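SusD-like carbohydrate binding protein (Bacteroides vulgatus, PDB 3LEW) probably binds glycans at the outer membrane as a SusD-family protein involved in nutrient capture. Local coordinates at residues A[149-154]-A[171-176]; A[343-348]-A[399-404]; A[351-356]-A[366-371]. One frame throughout, in Å; residues are numbered along the deposited sequence. Where two conformers were deposited one is given.

Contact 1. Residues A[149-154]-A[171-176]; sequences APIYTQ and SEVYAQ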
loop_
_atom_site.group_PDB
_atom_site.type_symbol
_atom_site.label_atom_id
_atom_site.label_comp_id
_atom_site.label_asym_id
_atom_site.label_seq_id
_atom_site.Cartn_x
_atom_site.Cartn_y
_atom_site.Cartn_z
ATOM N N ALA A 149 -14.279 11.803 -4.692
ATOM C CA ALA A 149 -13.581 12.898 -3.999
ATOM C C ALA A 149 -13.446 14.083 -4.965
ATOM O O ALA A 149 -13.484 13.892 -6.168
ATOM C CB ALA A 149 -12.179 12.416 -3.495
ATOM N N PRO A 150 -13.295 15.292 -4.433
ATOM C CA PRO A 150 -13.101 16.473 -5.291
ATOM C C PRO A 150 -11.740 16.461 -5.961
ATOM O O PRO A 150 -10.759 15.961 -5.373
ATOM C CB PRO A 150 -13.224 17.655 -4.317
ATOM C CG PRO A 150 -13.435 17.081 -2.956
ATOM C CD PRO A 150 -13.418 15.619 -2.994
ATOM N N ILE A 151 -11.689 17.005 -7.168
ATOM C CA ILE A 151 -10.448 17.104 -7.935
ATOM C C ILE A 151 -10.050 18.543 -8.032
ATOM O O ILE A 151 -10.831 19.362 -8.512
ATOM C CB ILE A 151 -10.630 16.530 -9.358
ATOM C CG1 ILE A 151 -10.925 15.039 -9.269
ATOM C CG2 ILE A 151 -9.371 16.783 -10.208
ATOM C CD1 ILE A 151 -11.211 14.358 -10.604
ATOM N N TYR A 152 -8.842 18.864 -7.565
ATOM C CA TYR A 152 -8.263 20.191 -7.746
ATOM C C TYR A 152 -7.001 20.090 -8.566
ATOM O O TYR A 152 -6.122 19.217 -8.302
ATOM C CB TYR A 152 -7.893 20.835 -6.394
ATOM C CG TYR A 152 -9.049 20.912 -5.461
ATOM C CD1 TYR A 152 -10.015 21.864 -5.622
ATOM C CD2 TYR A 152 -9.209 19.975 -4.431
ATOM C CE1 TYR A 152 -11.127 21.921 -4.770
ATOM C CE2 TYR A 152 -10.289 20.035 -3.585
ATOM C CZ TYR A 152 -11.251 20.988 -3.765
ATOM O OH TYR A 152 -12.355 21.036 -2.930
ATOM N N THR A 153 -6.902 20.986 -9.543
ATOM C CA THR A 153 -5.741 21.056 -10.426
ATOM C C THR A 153 -5.093 22.442 -10.425
ATOM O O THR A 153 -4.162 22.686 -11.200
ATOM C CB THR A 153 -6.097 20.611 -11.862
ATOM O OG1 THR A 153 -7.059 21.523 -12.440
ATOM C CG2 THR A 153 -6.629 19.209 -11.870
ATOM N N GLN A 154 -5.574 23.323 -9.551
ATOM C CA GLN A 154 -5.000 24.663 -9.316
ATOM C C GLN A 154 -4.762 24.820 -7.811
ATOM O O GLN A 154 -5.519 24.218 -7.011
ATOM C CB GLN A 154 -5.981 25.763 -9.750
ATOM N N SER A 171 -14.732 6.899 -11.528
ATOM C CA SER A 171 -14.178 6.834 -12.892
ATOM C C SER A 171 -13.387 8.116 -13.211
ATOM O O SER A 171 -12.306 8.066 -13.812
ATOM C CB SER A 171 -15.278 6.648 -13.937
ATOM O OG SER A 171 -15.904 5.383 -13.831
ATOM N N GLU A 172 -13.932 9.261 -12.803
ATOM C CA GLU A 172 -13.272 10.539 -13.076
ATOM C C GLU A 172 -11.952 10.699 -12.308
ATOM O O GLU A 172 -10.975 11.228 -12.848
ATOM C CB GLU A 172 -14.204 11.699 -12.771
ATOM C CG GLU A 172 -15.333 11.828 -13.754
ATOM C CD GLU A 172 -16.439 12.789 -13.345
ATOM O OE1 GLU A 172 -16.600 13.063 -12.129
ATOM O OE2 GLU A 172 -17.194 13.194 -14.270
ATOM N N VAL A 173 -11.903 10.222 -11.071
ATOM C CA VAL A 173 -10.692 10.324 -10.274
ATOM C C VAL A 173 -9.643 9.373 -10.824
ATOM O O VAL A 173 -8.450 9.742 -10.929
ATOM C CB VAL A 173 -10.940 10.131 -8.779
ATOM C CG1 VAL A 173 -9.637 10.173 -7.998
ATOM C CG2 VAL A 173 -11.890 11.215 -8.262
ATOM N N TYR A 174 -10.051 8.147 -11.163
ATOM C CA TYR A 174 -9.112 7.256 -11.889
ATOM C C TYR A 174 -8.575 7.914 -13.184
ATOM O O TYR A 174 -7.373 7.843 -13.455
ATOM C CB TYR A 174 -9.716 5.873 -12.158
ATOM C CG TYR A 174 -9.520 4.858 -11.047
ATOM C CD1 TYR A 174 -8.242 4.439 -10.667
ATOM C CD2 TYR A 174 -10.614 4.263 -10.444
ATOM C CE1 TYR A 174 -8.046 3.519 -9.666
ATOM C CE2 TYR A 174 -10.435 3.321 -9.427
ATOM C CZ TYR A 174 -9.150 2.936 -9.075
ATOM O OH TYR A 174 -8.934 2.004 -8.090
ATOM N N ALA A 175 -9.435 8.543 -13.989
ATOM C CA ALA A 175 -9.021 9.144 -15.241
ATOM C C ALA A 175 -8.019 10.298 -14.992
ATOM O O ALA A 175 -7.071 10.482 -15.745
ATOM C CB ALA A 175 -10.240 9.628 -16.074
ATOM N N GLN A 176 -8.258 11.055 -13.917
ATOM C CA GLN A 176 -7.376 12.151 -13.516
ATOM C C GLN A 176 -6.006 11.598 -13.140
ATOM O O GLN A 176 -5.000 12.111 -13.595
ATOM C CB GLN A 176 -7.977 12.927 -12.320
ATOM C CG GLN A 176 -7.149 14.139 -11.848
ATOM C CD GLN A 176 -7.079 15.210 -12.906
ATOM O OE1 GLN A 176 -8.117 15.608 -13.458
ATOM N NE2 GLN A 176 -5.868 15.680 -13.223
#
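Ile-151 leans across to the helix 171-176 and meets chiefly Val-173 and Gln-176, one turn apart. Its CA lies 7.2 Å from the CA of Val-173, the nearest backbone approach of the two segments. The branches of Ile-151 divide the work. CG1 stands anti to the carbonyl carbon (chi1 -64°) and the chain runs on extended, which carries CD1 onto the helix: Ile-151 CD1 is 4.0 Å from CG2 of Val-173 and 3.9 Å from the backbone O of Glu-172. The Ile-151 and Val-173 side chains run side by side with opposite sense, touching along their flanks rather than meeting end to end.

Both segments belong to the TPR-clan family region of this SusD-like protein, where the loop leaving strand 147-149 packs against helix 170-187. Ala-149 is backbone-bonded to Ser-168, in the short strand just before that helix, and its O lies 3.8 Å from CG2 of Val-173.

The other branch, Ile-151 CG2, rests against Gln-176, 3.8 Å from its CG and 3.7 Å from its OE1. In Gln-176, CG stands anti to the backbone N (chi1 -178°), and a bend at chi2 (65°) then lays the amide along the loop. Beyond Ile-151, Gln-176 NE2 lies 3.9 Å from CG2 of Thr-153. No hydrogen bond joins the segments, so the contact is one of van der Waals packing; the NE2 of Gln-176 has a weak hydrogen bond to Asp-180 on its own helix. Helix 111-135 adjoins the contact too: its Ala-133 touches Val-173, and its Arg-125 touches both Thr-153 and Gln-176.

Contact 2. Residues A[343-348]-A[399-404]; sequences LMRVAE and RKELWG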
loop_
_atom_site.group_PDB
_atom_site.type_symbol
_atom_site.label_atom_id
_atom_site.label_comp_id
_atom_site.label_asym_id
_atom_site.label_seq_id
_atom_site.Cartn_x
_atom_site.Cartn_y
_atom_site.Cartn_z
ATOM N N LEU A 343 7.578 1.331 -1.071
ATOM C CA LEU A 343 6.364 1.778 -1.691
ATOM C C LEU A 343 6.067 0.981 -2.990
ATOM O O LEU A 343 4.913 0.781 -3.332
ATOM C CB LEU A 343 6.466 3.283 -2.015
ATOM C CG LEU A 343 6.561 4.217 -0.778
ATOM C CD1 LEU A 343 6.907 5.663 -1.237
ATOM C CD2 LEU A 343 5.262 4.139 0.023
HETATM N N MSE A 344 7.096 0.504 -3.670
HETATM C CA MSE A 344 6.896 -0.220 -4.941
HETATM C C MSE A 344 8.114 -1.069 -5.241
HETATM O O MSE A 344 9.234 -0.550 -5.207
HETATM C CB MSE A 344 6.636 0.733 -6.104
HETATM C CG MSE A 344 6.255 0.016 -7.325
HETATM SE SE MSE A 344 5.506 1.311 -8.649
HETATM C CE MSE A 344 6.863 2.462 -8.780
ATOM N N ARG A 345 7.898 -2.359 -5.541
ATOM C CA ARG A 345 8.959 -3.271 -5.934
ATOM C C ARG A 345 8.697 -3.879 -7.310
ATOM O O ARG A 345 7.547 -3.956 -7.790
ATOM C CB ARG A 345 9.054 -4.424 -4.931
ATOM C CG ARG A 345 9.287 -3.978 -3.554
ATOM C CD ARG A 345 9.652 -5.183 -2.682
ATOM N NE ARG A 345 8.520 -6.033 -2.309
ATOM C CZ ARG A 345 8.362 -7.316 -2.622
ATOM N NH1 ARG A 345 9.221 -7.981 -3.397
ATOM N NH2 ARG A 345 7.332 -7.980 -2.093
ATOM N N VAL A 346 9.763 -4.370 -7.919
ATOM C CA VAL A 346 9.641 -5.029 -9.224
ATOM C C VAL A 346 8.677 -6.244 -9.168
ATOM O O VAL A 346 7.939 -6.481 -10.126
ATOM C CB VAL A 346 11.008 -5.451 -9.805
ATOM C CG1 VAL A 346 10.807 -6.043 -11.291
ATOM C CG2 VAL A 346 12.006 -4.241 -9.842
ATOM N N ALA A 347 8.661 -7.005 -8.083
ATOM C CA ALA A 347 7.746 -8.120 -8.002
ATOM C C ALA A 347 6.290 -7.716 -8.248
ATOM O O ALA A 347 5.535 -8.497 -8.829
ATOM C CB ALA A 347 7.856 -8.853 -6.618
ATOM N N GLU A 348 5.860 -6.567 -7.732
ATOM C CA GLU A 348 4.516 -6.078 -8.000
ATOM C C GLU A 348 4.277 -5.865 -9.490
ATOM O O GLU A 348 3.159 -6.079 -9.975
ATOM C CB GLU A 348 4.264 -4.773 -7.225
ATOM C CG GLU A 348 2.844 -4.216 -7.431
ATOM C CD GLU A 348 2.661 -2.771 -6.996
ATOM O OE1 GLU A 348 3.546 -2.179 -6.366
ATOM O OE2 GLU A 348 1.588 -2.204 -7.339
ATOM N N ARG A 399 -1.188 -11.754 -2.379
ATOM C CA ARG A 399 -1.284 -11.838 -0.924
ATOM C C ARG A 399 -0.015 -12.435 -0.339
ATOM O O ARG A 399 0.438 -11.994 0.722
ATOM C CB ARG A 399 -2.503 -12.686 -0.528
ATOM C CG ARG A 399 -3.835 -11.928 -0.833
ATOM C CD ARG A 399 -4.996 -12.881 -0.779
ATOM N NE ARG A 399 -5.112 -13.524 0.521
ATOM C CZ ARG A 399 -5.907 -14.573 0.752
ATOM N NH1 ARG A 399 -6.645 -15.093 -0.226
ATOM N NH2 ARG A 399 -5.987 -15.114 1.953
ATOM N N LYS A 400 0.533 -13.407 -1.035
ATOM C CA LYS A 400 1.719 -14.133 -0.554
ATOM C C LYS A 400 2.970 -13.257 -0.660
ATOM O O LYS A 400 3.734 -13.165 0.285
ATOM C CB LYS A 400 1.907 -15.417 -1.336
ATOM C CG LYS A 400 0.857 -16.478 -1.063
ATOM C CD LYS A 400 0.899 -17.563 -2.134
ATOM C CE LYS A 400 2.231 -18.381 -2.096
ATOM N NZ LYS A 400 2.370 -19.264 -3.311
ATOM N N GLU A 401 3.152 -12.626 -1.797
ATOM C CA GLU A 401 4.379 -11.846 -2.077
ATOM C C GLU A 401 4.365 -10.468 -1.439
ATOM O O GLU A 401 5.430 -9.953 -1.082
ATOM C CB GLU A 401 4.582 -11.732 -3.596
ATOM C CG GLU A 401 5.762 -10.829 -4.079
ATOM C CD GLU A 401 7.146 -11.315 -3.685
ATOM O OE1 GLU A 401 7.294 -12.482 -3.261
ATOM O OE2 GLU A 401 8.111 -10.521 -3.819
ATOM N N LEU A 402 3.180 -9.842 -1.377
ATOM C CA LEU A 402 3.028 -8.446 -0.932
ATOM C C LEU A 402 2.487 -8.292 0.507
ATOM O O LEU A 402 2.078 -7.197 0.904
ATOM C CB LEU A 402 2.139 -7.652 -1.908
ATOM C CG LEU A 402 2.643 -7.676 -3.354
ATOM C CD1 LEU A 402 1.587 -7.034 -4.306
ATOM C CD2 LEU A 402 4.012 -6.993 -3.521
ATOM N N TRP A 403 2.497 -9.372 1.260
ATOM C CA TRP A 403 1.996 -9.382 2.641
ATOM C C TRP A 403 2.602 -8.236 3.425
ATOM O O TRP A 403 3.823 -8.049 3.445
ATOM C CB TRP A 403 2.337 -10.716 3.341
ATOM C CG TRP A 403 1.741 -10.828 4.725
ATOM C CD1 TRP A 403 0.560 -11.444 5.064
ATOM C CD2 TRP A 403 2.266 -10.263 5.965
ATOM N NE1 TRP A 403 0.345 -11.338 6.431
ATOM C CE2 TRP A 403 1.377 -10.607 6.990
ATOM C CE3 TRP A 403 3.407 -9.519 6.290
ATOM C CZ2 TRP A 403 1.568 -10.193 8.306
ATOM C CZ3 TRP A 403 3.583 -9.120 7.611
ATOM C CH2 TRP A 403 2.676 -9.481 8.590
ATOM N N GLY A 404 1.762 -7.453 4.079
ATOM C CA GLY A 404 2.280 -6.386 4.908
ATOM C C GLY A 404 2.715 -5.093 4.214
ATOM O O GLY A 404 3.060 -4.134 4.897
#
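Arg-345 and Glu-401 form a salt bridge in which two guanidinium nitrogens grip one carboxylate oxygen. Arg-345 NH1 donates to Glu-401 OE2 at 2.8 Å with an N-H...O angle of 158°, reaching its anti side; the bond from Arg-345 NH2 to the same OE2 is longer, 3.2 Å, and arrives from above the carboxylate plane. OE2 lies near the guanidinium plane, yet the two flat groups are turned 54° apart. Glu-405 and Glu-253 pair with Arg-345, while Arg-376 and Arg-302 pair with Glu-401. A glutamine in place of Glu-401 would probably leave these three arginines short of a buried negative charge.

Van der Waals contacts flank the bridge. CB of Ala-347 lies 3.8 Å from CG of Glu-401. Leu-402, with CG anti to its carbonyl carbon (chi1 -56°), brings CD2 to 3.7 Å from NH2 of Arg-345 and 4.3 Å from CB of Glu-348, whose carboxylate pairs with Arg-211.

The contact joins strand 341-345 and helix 346-359 to the C-terminal end of helix 387-401. Strand 254-258 pairs antiparallel with strand 341-345, with a classic beta bulge where Leu-343 and Met-344 face Trp-256, and Leu-372 of helix 365-376 touches Ala-347 and Glu-401.

Contact 3. Residues A[351-356]-A[366-371]; sequences LINAEA and INKLND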
loop_
_atom_site.group_PDB
_atom_site.type_symbol
_atom_site.label_atom_id
_atom_site.label_comp_id
_atom_site.label_asym_id
_atom_site.label_seq_id
_atom_site.Cartn_x
_atom_site.Cartn_y
_atom_site.Cartn_z
ATOM N N LEU A 351 3.533 -9.031 -11.165
ATOM C CA LEU A 351 2.152 -9.428 -10.838
ATOM C C LEU A 351 1.097 -8.583 -11.575
ATOM O O LEU A 351 0.103 -9.127 -12.025
ATOM C CB LEU A 351 1.946 -9.327 -9.328
ATOM C CG LEU A 351 2.632 -10.470 -8.537
ATOM C CD1 LEU A 351 2.764 -10.029 -7.069
ATOM C CD2 LEU A 351 1.793 -11.766 -8.623
ATOM N N ILE A 352 1.329 -7.272 -11.719
ATOM C CA ILE A 352 0.452 -6.401 -12.510
ATOM C C ILE A 352 0.430 -6.845 -13.997
ATOM O O ILE A 352 -0.626 -6.927 -14.603
ATOM C CB ILE A 352 0.876 -4.906 -12.450
ATOM C CG1 ILE A 352 0.670 -4.300 -11.034
ATOM C CG2 ILE A 352 0.114 -4.033 -13.504
ATOM C CD1 ILE A 352 1.380 -3.019 -10.784
ATOM N N ASN A 353 1.611 -7.065 -14.548
ATOM C CA ASN A 353 1.754 -7.573 -15.907
ATOM C C ASN A 353 0.975 -8.887 -16.098
ATOM O O ASN A 353 0.181 -9.031 -17.058
ATOM C CB ASN A 353 3.232 -7.704 -16.240
ATOM C CG ASN A 353 3.491 -7.935 -17.696
ATOM O OD1 ASN A 353 3.825 -9.060 -18.081
ATOM N ND2 ASN A 353 3.390 -6.863 -18.539
ATOM N N ALA A 354 1.168 -9.838 -15.178
ATOM C CA ALA A 354 0.411 -11.097 -15.217
ATOM C C ALA A 354 -1.091 -10.898 -15.181
ATOM O O ALA A 354 -1.821 -11.465 -15.985
ATOM C CB ALA A 354 0.848 -12.071 -14.097
ATOM N N GLU A 355 -1.571 -10.069 -14.274
ATOM C CA GLU A 355 -3.010 -9.865 -14.134
ATOM C C GLU A 355 -3.647 -9.151 -15.346
ATOM O O GLU A 355 -4.718 -9.543 -15.823
ATOM C CB GLU A 355 -3.307 -9.101 -12.826
ATOM C CG GLU A 355 -4.790 -9.008 -12.568
ATOM C CD GLU A 355 -5.168 -8.400 -11.205
ATOM O OE1 GLU A 355 -4.306 -8.332 -10.290
ATOM O OE2 GLU A 355 -6.390 -8.050 -11.066
ATOM N N ALA A 356 -2.981 -8.104 -15.851
ATOM C CA ALA A 356 -3.472 -7.415 -17.026
ATOM C C ALA A 356 -3.545 -8.402 -18.197
ATOM O O ALA A 356 -4.545 -8.476 -18.914
ATOM C CB ALA A 356 -2.553 -6.253 -17.365
ATOM N N ILE A 366 0.903 -16.415 -17.557
ATOM C CA ILE A 366 1.384 -17.476 -16.701
ATOM C C ILE A 366 2.903 -17.460 -16.597
ATOM O O ILE A 366 3.455 -17.901 -15.593
ATOM C CB ILE A 366 0.873 -18.839 -17.159
ATOM C CG1 ILE A 366 1.079 -19.869 -16.045
ATOM C CG2 ILE A 366 1.504 -19.219 -18.485
ATOM C CD1 ILE A 366 0.725 -21.259 -16.428
ATOM N N ASN A 367 3.598 -16.939 -17.600
ATOM C CA ASN A 367 5.060 -16.949 -17.544
ATOM C C ASN A 367 5.578 -15.929 -16.528
ATOM O O ASN A 367 6.548 -16.208 -15.812
ATOM C CB ASN A 367 5.632 -16.644 -18.910
ATOM C CG ASN A 367 5.208 -17.656 -19.933
ATOM O OD1 ASN A 367 5.167 -18.854 -19.635
ATOM N ND2 ASN A 367 4.852 -17.187 -21.134
ATOM N N LYS A 368 4.927 -14.769 -16.484
ATOM C CA LYS A 368 5.297 -13.729 -15.525
ATOM C C LYS A 368 4.997 -14.179 -14.100
ATOM O O LYS A 368 5.826 -13.995 -13.216
ATOM C CB LYS A 368 4.646 -12.390 -15.867
ATOM C CG LYS A 368 5.032 -11.892 -17.287
ATOM C CD LYS A 368 6.463 -11.384 -17.322
ATOM C CE LYS A 368 6.900 -10.853 -18.696
ATOM N NZ LYS A 368 7.028 -11.813 -19.827
ATOM N N LEU A 369 3.858 -14.828 -13.900
ATOM C CA LEU A 369 3.535 -15.423 -12.618
ATOM C C LEU A 369 4.571 -16.477 -12.201
ATOM O O LEU A 369 5.062 -16.483 -11.075
ATOM C CB LEU A 369 2.138 -16.047 -12.679
ATOM C CG LEU A 369 1.579 -16.639 -11.387
ATOM C CD1 LEU A 369 1.535 -15.572 -10.233
ATOM C CD2 LEU A 369 0.207 -17.283 -11.655
ATOM N N ASN A 370 4.919 -17.353 -13.140
ATOM C CA ASN A 370 5.891 -18.406 -12.877
ATOM C C ASN A 370 7.303 -17.872 -12.651
ATOM O O ASN A 370 8.069 -18.504 -11.942
ATOM C CB ASN A 370 5.879 -19.448 -13.993
ATOM C CG ASN A 370 4.763 -20.481 -13.816
ATOM O OD1 ASN A 370 4.199 -20.611 -12.723
ATOM N ND2 ASN A 370 4.429 -21.198 -14.880
ATOM N N ASP A 371 7.674 -16.758 -13.285
ATOM C CA ASP A 371 8.989 -16.118 -13.032
ATOM C C ASP A 371 9.098 -15.742 -11.527
ATOM O O ASP A 371 10.134 -15.985 -10.892
ATOM C CB ASP A 371 9.193 -14.814 -13.834
ATOM C CG ASP A 371 9.407 -15.033 -15.311
ATOM O OD1 ASP A 371 9.921 -16.118 -15.717
ATOM O OD2 ASP A 371 9.064 -14.067 -16.085
#
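Ala-354 and Lys-368 mark the closest backbone approach of two neighbouring helices, their CA atoms 5.6 Å apart. The axes of the segments 351-356 and 366-371 come within 8.1 Å at an angle of 153° between their N-to-C directions, so this is a close antiparallel helical hairpin, consistent with the TPR-clan assignment of the family. The small side chain of Ala-354 permits the approach: its CB points at the other helix and sits 4.2 Å from CB of Lys-368 and 4.4 Å from CB of Leu-369.

The larger side chains lie on two flanks of this alanine. On one, Asn-353 and Lys-368 run obliquely across each other. Asn-353 has CG anti to the backbone N (chi1 -168°), which extends its amide toward the lysine, and OD1 lies 3.2 Å from Lys-368 CG, with CD and CE a little farther off. The amide oxygen therefore meets the flank of the aliphatic chain and not its ammonium. Bends at chi2 and chi4 lead the lysine end away, where NZ forms a salt bridge with Asp-364.

On the other flank, Leu-351 and Leu-369 also meet at an oblique angle, through one methyl from each: CD2 of Leu-351 is 4.1 Å from CD1 of Leu-369. The base of Leu-351 points away from helix 366-371, and only the end of its chain returns toward it. Helix 387-401 lies beside this flank, with Ile-394 on Ala-354 and Glu-397 on Leu-369.

No hydrogen bond crosses between the segments, and the polar ends look elsewhere: Asn-353 accepts from Lys-357 through OD1 and donates through ND2 to Asp-227 and Ser-226. The chemistry implies that close apolar packing holds these two helices together here, while the polar groups bind within their own helix, to the preceding turn or to other parts of the fold.

Contacts 2 and 3 are neighbours, their centres 13 Å apart, and both use helix 346-359. They touch through Leu-351 of contact 3, whose CD1 lies 4.2 Å from CD1 of Leu-402 and 4.3 Å from CB of Glu-401, both in contact 2. In sequence, contact 3 falls wholly between the two segments of contact 2, so a local helical hairpin sits within a longer-range closure. Contact 1 stands apart in the other family region, its centre 27 Å from that of contact 2 and 30 Å from that of contact 3. Pentaethylene glycol, probably from the crystallisation liquor, hydrogen-bonds Tyr-152 OH, in segment 149-154 though not part of its packing, and one lies about 4 Å from the side chain of Lys-368.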